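Local coordinates for ABC transporter periplasmic peptide-binding protein (Pseudoalteromonas, PDB 4QFK) that probably binds dipeptides or other short peptides in the periplasm and delivers them to an ABC transporter for uptake, at residues C34-P39 with T49-D54; T252-I257 with A271-L276. All blocks are in the same frame, centred on the assembly; numbering follows the deposited sequence.

Contact 1 of 2, residues C34-P39 with T49-D54; sequences CAEANP and TGSTID
S51, on the first turn of helix 50-60, faces the loop that leaves strand 31-35 and meets E36 with its carbon and A37 with its oxygen. The methylene CG of E36 lies 3.4 Å from S51 CB; the extended chain carries the carboxylate on alongside S51 CB, with E36 CD 3.9 Å from it. With chi1 at 49°, S51 OG is swung between its own backbone N and carbonyl carbon, which turns it to the A37 methyl and to a water. T52 sits against P39 by both branches: CG2 lies 3.9 Å from P39 CB, while OG1 is 3.6 Å from P39 CA and accepts a hydrogen bond from the backbone N of V40. One water donates to N38 O (2.8 Å) and is also hydrogen-bonded to S51 OG and T52 OG1. A second water donates to A37 O and, at 2.9 Å, to S51 O. On the same helix D54 is held by H267 and the I527 amide. No direct hydrogen bond joins 34-39 to 49-54; the two waters bridge them, with small apolar touches between, and T52 OG1 to V40 N adds a direct bond just beyond P39.

Contact 2 of 2, residues T252-I257 with A271-L276; sequences TRIAKI and AQLSIL
At the flat Q272-L273 peptide, I254 CG2 meets Q272 O from beyond its end, at 3.5 Å, while I254 CG1 and CD1 approach the oxygen from one face. The flat side-chain amide of Q272 extends past I254 at the margin of the contact, while Q272 CB touches I254 CG1 at 3.7 Å. The remaining contacts are between aliphatic branches. I254 CG2, anti to the backbone N (chi1 of CG1 -68°), also reaches L276 CD2 at 4.2 Å, while CD1 at the end of the other branch meets L273 CD2 at 4.1 Å, the two side chains crossing at about a right angle. One turn on, I257 presents CG2 to L276 CD1, 4.1 Å away and again nearly perpendicular. L276 thus spreads its two methyls between I254 and I257. Beneath, L273 and L276 rest on V284 of strand 282-297, and on F509 and A511 of strand 500-513, respectively; I257 and L276 both touch I282. This is largely apolar packing over a beta sheet, of helix 250-258 against the weakly bonded turn 271-274 and the residues that follow it, in the alpha/beta fold of a family 5 solute-binding protein.

Contact 1 is partly buried and watery, a loop meeting the start of helix 50-60; contact 2 is more buried and aliphatic, with a solvent-facing margin at Q272 and I275. The areas they bury are similar, 216 and 236 Å², and neither has a direct hydrogen bond between its segments. Their centres lie about 18 Å apart, and helix 250-258 joins them: R253 packs its CD against C34 O at 3.4 Å, and K256 CB lies beside C34 SG, which is in a disulfide with C262. Both attach to the same mixed sheet, contact 1 through the segment that continues strand 31-35, contact 2 through residues resting on strands 282-297 and 500-513.

Contact 1 of 2, residues C34-P39 with T49-D54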
ATOM      1  N   CYS A  34     -13.741 -12.279  10.466  1.00 18.44           N
ATOM      2  CA  CYS A  34     -14.789 -11.284  10.412  1.00 21.83           C
ATOM      3  C   CYS A  34     -14.432 -10.219   9.404  1.00 21.96           C
ATOM      4  O   CYS A  34     -13.735  -9.270   9.737  1.00 23.05           O
ATOM      5  CB  CYS A  34     -14.996 -10.647  11.793  1.00 20.60           C
ATOM      6  SG  CYS A  34     -16.499 -11.199  12.612  1.00 24.58           S
ATOM      7  N   ALA A  35     -14.920 -10.384   8.176  1.00 21.54           N
ATOM      8  CA  ALA A  35     -14.632  -9.449   7.091  1.00 22.10           C
ATOM      9  C   ALA A  35     -15.410  -8.142   7.232  1.00 22.50           C
ATOM     10  O   ALA A  35     -16.487  -8.107   7.829  1.00 26.22           O
ATOM     11  CB  ALA A  35     -14.923 -10.098   5.750  1.00 18.60           C
ATOM     12  N   GLU A  36     -14.878  -7.058   6.689  1.00 20.16           N
ATOM     13  CA  GLU A  36     -15.566  -5.791   6.826  1.00 21.90           C
ATOM     14  C   GLU A  36     -16.473  -5.434   5.659  1.00 24.20           C
ATOM     15  O   GLU A  36     -17.263  -4.494   5.769  1.00 24.50           O
ATOM     16  CB  GLU A  36     -14.590  -4.664   7.111  1.00 29.05           C
ATOM     17  CG  GLU A  36     -13.535  -4.465   6.072  1.00 33.09           C
ATOM     18  CD  GLU A  36     -12.341  -3.724   6.633  1.00 35.54           C
ATOM     19  OE1 GLU A  36     -12.137  -2.550   6.259  1.00 31.66           O
ATOM     20  OE2 GLU A  36     -11.618  -4.324   7.455  1.00 37.46           O
ATOM     21  N   ALA A  37     -16.379  -6.181   4.557  1.00 23.47           N
ATOM     22  CA  ALA A  37     -17.215  -5.916   3.375  1.00 21.93           C
ATOM     23  C   ALA A  37     -17.231  -7.092   2.400  1.00 21.66           C
ATOM     24  O   ALA A  37     -16.374  -7.969   2.467  1.00 22.99           O
ATOM     25  CB  ALA A  37     -16.735  -4.661   2.660  1.00 16.75           C
ATOM     26  N   ASN A  38     -18.210  -7.103   1.500  1.00 19.04           N
ATOM     27  CA  ASN A  38     -18.215  -8.038   0.378  1.00 24.11           C
ATOM     28  C   ASN A  38     -16.976  -7.841  -0.484  1.00 23.03           C
ATOM     29  O   ASN A  38     -16.488  -6.723  -0.650  1.00 23.45           O
ATOM     30  CB  ASN A  38     -19.444  -7.849  -0.513  1.00 22.58           C
ATOM     31  CG  ASN A  38     -20.749  -7.986   0.246  1.00 27.47           C
ATOM     32  OD1 ASN A  38     -21.563  -7.049   0.287  1.00 24.27           O
ATOM     33  ND2 ASN A  38     -20.959  -9.152   0.849  1.00 19.69           N
ATOM     34  N   PRO A  39     -16.456  -8.932  -1.035  1.00 22.03           N
ATOM     35  CA  PRO A  39     -15.380  -8.700  -1.997  1.00 24.46           C
ATOM     36  C   PRO A  39     -16.004  -8.077  -3.255  1.00 18.98           C
ATOM     37  O   PRO A  39     -17.081  -8.506  -3.645  1.00 23.59           O
ATOM     38  CB  PRO A  39     -14.831 -10.105  -2.242  1.00 19.44           C
ATOM     39  CG  PRO A  39     -16.005 -11.027  -1.987  1.00 21.29           C
ATOM     40  CD  PRO A  39     -16.894 -10.341  -0.972  1.00 21.22           C
ATOM     41  N   THR A  49      -9.413  -2.047  -3.705  1.00 21.04           N
ATOM     42  CA  THR A  49     -10.196  -2.034  -2.467  1.00 18.87           C
ATOM     43  C   THR A  49      -9.584  -2.959  -1.412  1.00 18.66           C
ATOM     44  O   THR A  49      -9.692  -4.191  -1.495  1.00 16.02           O
ATOM     45  CB  THR A  49     -11.656  -2.424  -2.691  1.00 19.05           C
ATOM     46  OG1 THR A  49     -12.293  -1.456  -3.536  1.00 24.76           O
ATOM     47  CG2 THR A  49     -12.395  -2.490  -1.345  1.00 19.88           C
ATOM     48  N   GLY A  50      -8.942  -2.344  -0.427  1.00 17.68           N
ATOM     49  CA  GLY A  50      -8.242  -3.063   0.626  1.00 15.53           C
ATOM     50  C   GLY A  50      -8.977  -4.251   1.198  1.00 16.66           C
ATOM     51  O   GLY A  50      -8.442  -5.348   1.244  1.00 20.00           O
ATOM     52  N   SER A  51     -10.212  -4.051   1.634  1.00 16.46           N
ATOM     53  CA  SER A  51     -10.952  -5.134   2.271  1.00 17.46           C
ATOM     54  C   SER A  51     -11.241  -6.309   1.337  1.00 17.80           C
ATOM     55  O   SER A  51     -11.454  -7.422   1.797  1.00 18.47           O
ATOM     56  CB  SER A  51     -12.246  -4.616   2.888  1.00 21.02           C
ATOM     57  OG  SER A  51     -12.964  -3.832   1.961  1.00 23.28           O
ATOM     58  N   THR A  52     -11.266  -6.064   0.032  1.00 18.44           N
ATOM     59  CA  THR A  52     -11.359  -7.150  -0.933  1.00 18.69           C
ATOM     60  C   THR A  52     -10.043  -7.928  -1.038  1.00 15.03           C
ATOM     61  O   THR A  52     -10.023  -9.156  -0.915  1.00 17.90           O
ATOM     62  CB  THR A  52     -11.775  -6.634  -2.314  1.00 17.37           C
ATOM     63  OG1 THR A  52     -13.061  -6.008  -2.204  1.00 18.92           O
ATOM     64  CG2 THR A  52     -11.839  -7.788  -3.312  1.00 12.81           C
ATOM     65  N   ILE A  53      -8.948  -7.209  -1.250  1.00 16.75           N
ATOM     66  CA  ILE A  53      -7.631  -7.826  -1.358  1.00 14.13           C
ATOM     67  C   ILE A  53      -7.338  -8.733  -0.167  1.00 15.74           C
ATOM     68  O   ILE A  53      -6.791  -9.832  -0.329  1.00 11.41           O
ATOM     69  CB  ILE A  53      -6.528  -6.771  -1.469  1.00 15.21           C
ATOM     70  CG1 ILE A  53      -6.864  -5.767  -2.574  1.00 16.97           C
ATOM     71  CG2 ILE A  53      -5.152  -7.442  -1.743  1.00 13.12           C
ATOM     72  CD1 ILE A  53      -6.968  -6.399  -3.951  1.00 19.65           C
ATOM     73  N   ASP A  54      -7.715  -8.255   1.023  1.00 15.05           N
ATOM     74  CA  ASP A  54      -7.505  -8.974   2.269  1.00 14.76           C
ATOM     75  C   ASP A  54      -8.122 -10.349   2.199  1.00 15.29           C
ATOM     76  O   ASP A  54      -7.614 -11.293   2.793  1.00 17.36           O
ATOM     77  CB  ASP A  54      -8.117  -8.235   3.458  1.00 13.90           C
ATOM     78  CG  ASP A  54      -7.255  -7.080   3.953  1.00 17.03           C
ATOM     79  OD1 ASP A  54      -6.105  -6.935   3.498  1.00 24.30           O
ATOM     80  OD2 ASP A  54      -7.729  -6.312   4.810  1.00 19.64           O
TER
HETATM   81  O   HOH W   1     -13.535  -7.449   3.797  1.00 17.18           O
HETATM   82  O   HOH W   2     -14.430  -4.875  -0.207  1.00 23.88           O

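Contact 2 of 2, residues T252-I257 with A271-L276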
ATOM      1  N   THR A 252     -19.804  -4.728  15.870  1.00 22.28           N
ATOM      2  CA  THR A 252     -20.292  -6.093  15.819  1.00 26.15           C
ATOM      3  C   THR A 252     -19.142  -7.074  15.602  1.00 24.89           C
ATOM      4  O   THR A 252     -19.152  -8.183  16.140  1.00 24.12           O
ATOM      5  CB  THR A 252     -21.359  -6.257  14.698  1.00 30.59           C
ATOM      6  OG1 THR A 252     -22.358  -5.234  14.832  1.00 26.49           O
ATOM      7  CG2 THR A 252     -22.011  -7.644  14.757  1.00 20.77           C
ATOM      8  N   ARG A 253     -18.148  -6.668  14.813  1.00 20.71           N
ATOM      9  CA  ARG A 253     -16.991  -7.530  14.580  1.00 23.45           C
ATOM     10  C   ARG A 253     -16.222  -7.863  15.871  1.00 24.28           C
ATOM     11  O   ARG A 253     -15.829  -9.011  16.092  1.00 20.72           O
ATOM     12  CB  ARG A 253     -16.076  -6.926  13.515  1.00 24.81           C
ATOM     13  CG  ARG A 253     -16.603  -7.123  12.094  1.00 20.27           C
ATOM     14  CD  ARG A 253     -15.572  -6.769  11.049  1.00 21.36           C
ATOM     15  NE  ARG A 253     -15.831  -5.428  10.558  1.00 31.01           N
ATOM     16  CZ  ARG A 253     -15.099  -4.376  10.874  1.00 25.27           C
ATOM     17  NH1 ARG A 253     -14.038  -4.522  11.650  1.00 35.23           N
ATOM     18  NH2 ARG A 253     -15.417  -3.191  10.392  1.00 28.03           N
ATOM     19  N   ILE A 254     -16.024  -6.858  16.721  1.00 24.92           N
ATOM     20  CA  ILE A 254     -15.415  -7.041  18.035  1.00 20.19           C
ATOM     21  C   ILE A 254     -16.320  -7.885  18.910  1.00 21.31           C
ATOM     22  O   ILE A 254     -15.872  -8.782  19.616  1.00 21.12           O
ATOM     23  CB  ILE A 254     -15.188  -5.684  18.724  1.00 21.99           C
ATOM     24  CG1 ILE A 254     -14.112  -4.898  17.973  1.00 24.14           C
ATOM     25  CG2 ILE A 254     -14.812  -5.865  20.182  1.00 20.89           C
ATOM     26  CD1 ILE A 254     -12.830  -5.654  17.805  1.00 26.11           C
ATOM     27  N   ALA A 255     -17.611  -7.596  18.856  1.00 23.85           N
ATOM     28  CA  ALA A 255     -18.573  -8.369  19.616  1.00 23.23           C
ATOM     29  C   ALA A 255     -18.501  -9.845  19.211  1.00 26.97           C
ATOM     30  O   ALA A 255     -18.699 -10.726  20.044  1.00 21.23           O
ATOM     31  CB  ALA A 255     -19.969  -7.824  19.413  1.00 23.71           C
ATOM     32  N   LYS A 256     -18.203 -10.119  17.941  1.00 20.92           N
ATOM     33  CA  LYS A 256     -18.165 -11.505  17.503  1.00 23.07           C
ATOM     34  C   LYS A 256     -16.868 -12.176  17.943  1.00 23.61           C
ATOM     35  O   LYS A 256     -16.798 -13.404  18.066  1.00 21.73           O
ATOM     36  CB  LYS A 256     -18.380 -11.622  15.998  1.00 20.70           C
ATOM     37  CG  LYS A 256     -19.800 -11.336  15.570  1.00 21.74           C
ATOM     38  CD  LYS A 256     -20.070 -11.868  14.183  1.00 20.81           C
ATOM     39  CE  LYS A 256     -21.374 -11.335  13.637  1.00 27.64           C
ATOM     40  NZ  LYS A 256     -21.549 -11.665  12.191  1.00 27.83           N
ATOM     41  N   ILE A 257     -15.846 -11.358  18.184  1.00 23.38           N
ATOM     42  CA  ILE A 257     -14.609 -11.839  18.792  1.00 22.28           C
ATOM     43  C   ILE A 257     -14.919 -12.325  20.210  1.00 23.39           C
ATOM     44  O   ILE A 257     -14.621 -13.464  20.560  1.00 24.90           O
ATOM     45  CB  ILE A 257     -13.515 -10.741  18.803  1.00 24.77           C
ATOM     46  CG1 ILE A 257     -12.999 -10.514  17.388  1.00 25.55           C
ATOM     47  CG2 ILE A 257     -12.338 -11.139  19.673  1.00 25.25           C
ATOM     48  CD1 ILE A 257     -12.238 -11.694  16.840  1.00 23.38           C
ATOM     49  N   ALA A 271      -9.891   2.036  20.026  1.00 42.07           N
ATOM     50  CA  ALA A 271     -10.921   2.085  21.069  1.00 45.01           C
ATOM     51  C   ALA A 271     -11.653   0.745  21.244  1.00 42.65           C
ATOM     52  O   ALA A 271     -11.692   0.181  22.343  1.00 42.82           O
ATOM     53  CB  ALA A 271     -11.914   3.199  20.773  1.00 43.89           C
ATOM     54  N   GLN A 272     -12.229   0.251  20.154  1.00 34.52           N
ATOM     55  CA  GLN A 272     -12.835  -1.077  20.108  1.00 31.90           C
ATOM     56  C   GLN A 272     -11.985  -2.211  20.706  1.00 38.29           C
ATOM     57  O   GLN A 272     -12.479  -3.330  20.882  1.00 39.19           O
ATOM     58  CB  GLN A 272     -13.179  -1.432  18.661  1.00 27.69           C
ATOM     59  CG  GLN A 272     -13.958  -0.351  17.946  1.00 30.61           C
ATOM     60  CD  GLN A 272     -14.063  -0.598  16.457  1.00 35.23           C
ATOM     61  OE1 GLN A 272     -14.883   0.022  15.764  1.00 38.98           O
ATOM     62  NE2 GLN A 272     -13.233  -1.507  15.948  1.00 29.27           N
ATOM     63  N   LEU A 273     -10.716  -1.939  21.003  1.00 36.65           N
ATOM     64  CA  LEU A 273      -9.805  -2.993  21.433  1.00 31.05           C
ATOM     65  C   LEU A 273      -9.646  -3.097  22.937  1.00 35.04           C
ATOM     66  O   LEU A 273      -9.506  -4.197  23.470  1.00 28.62           O
ATOM     67  CB  LEU A 273      -8.438  -2.804  20.790  1.00 33.18           C
ATOM     68  CG  LEU A 273      -8.500  -3.052  19.294  1.00 37.01           C
ATOM     69  CD1 LEU A 273      -7.111  -2.981  18.713  1.00 36.25           C
ATOM     70  CD2 LEU A 273      -9.124  -4.407  19.042  1.00 34.11           C
ATOM     71  N   SER A 274      -9.646  -1.948  23.607  1.00 35.50           N
ATOM     72  CA  SER A 274      -9.575  -1.891  25.063  1.00 36.98           C
ATOM     73  C   SER A 274     -10.473  -2.941  25.703  1.00 41.26           C
ATOM     74  O   SER A 274     -10.063  -3.649  26.627  1.00 37.08           O
ATOM     75  CB  SER A 274      -9.979  -0.502  25.565  1.00 42.64           C
ATOM     76  OG  SER A 274      -8.915   0.421  25.406  1.00 59.33           O
ATOM     77  N   ILE A 275     -11.696  -3.047  25.197  1.00 38.25           N
ATOM     78  CA  ILE A 275     -12.672  -3.961  25.774  1.00 37.59           C
ATOM     79  C   ILE A 275     -12.190  -5.411  25.747  1.00 36.67           C
ATOM     80  O   ILE A 275     -12.784  -6.292  26.376  1.00 41.75           O
ATOM     81  CB  ILE A 275     -14.041  -3.807  25.085  1.00 44.31           C
ATOM     82  CG1 ILE A 275     -15.055  -3.218  26.069  1.00 51.67           C
ATOM     83  CG2 ILE A 275     -14.530  -5.133  24.522  1.00 47.68           C
ATOM     84  CD1 ILE A 275     -14.677  -1.824  26.577  1.00 51.18           C
ATOM     85  N   LEU A 276     -11.097  -5.648  25.029  1.00 30.89           N
ATOM     86  CA  LEU A 276     -10.523  -6.982  24.920  1.00 31.31           C
ATOM     87  C   LEU A 276      -9.408  -7.205  25.942  1.00 28.51           C
ATOM     88  O   LEU A 276      -9.155  -8.327  26.347  1.00 25.88           O
ATOM     89  CB  LEU A 276     -10.012  -7.230  23.491  1.00 32.27           C
ATOM     90  CG  LEU A 276     -11.099  -7.122  22.414  1.00 30.38           C
ATOM     91  CD1 LEU A 276     -10.648  -7.724  21.096  1.00 22.20           C
ATOM     92  CD2 LEU A 276     -12.355  -7.812  22.903  1.00 27.84           C
TER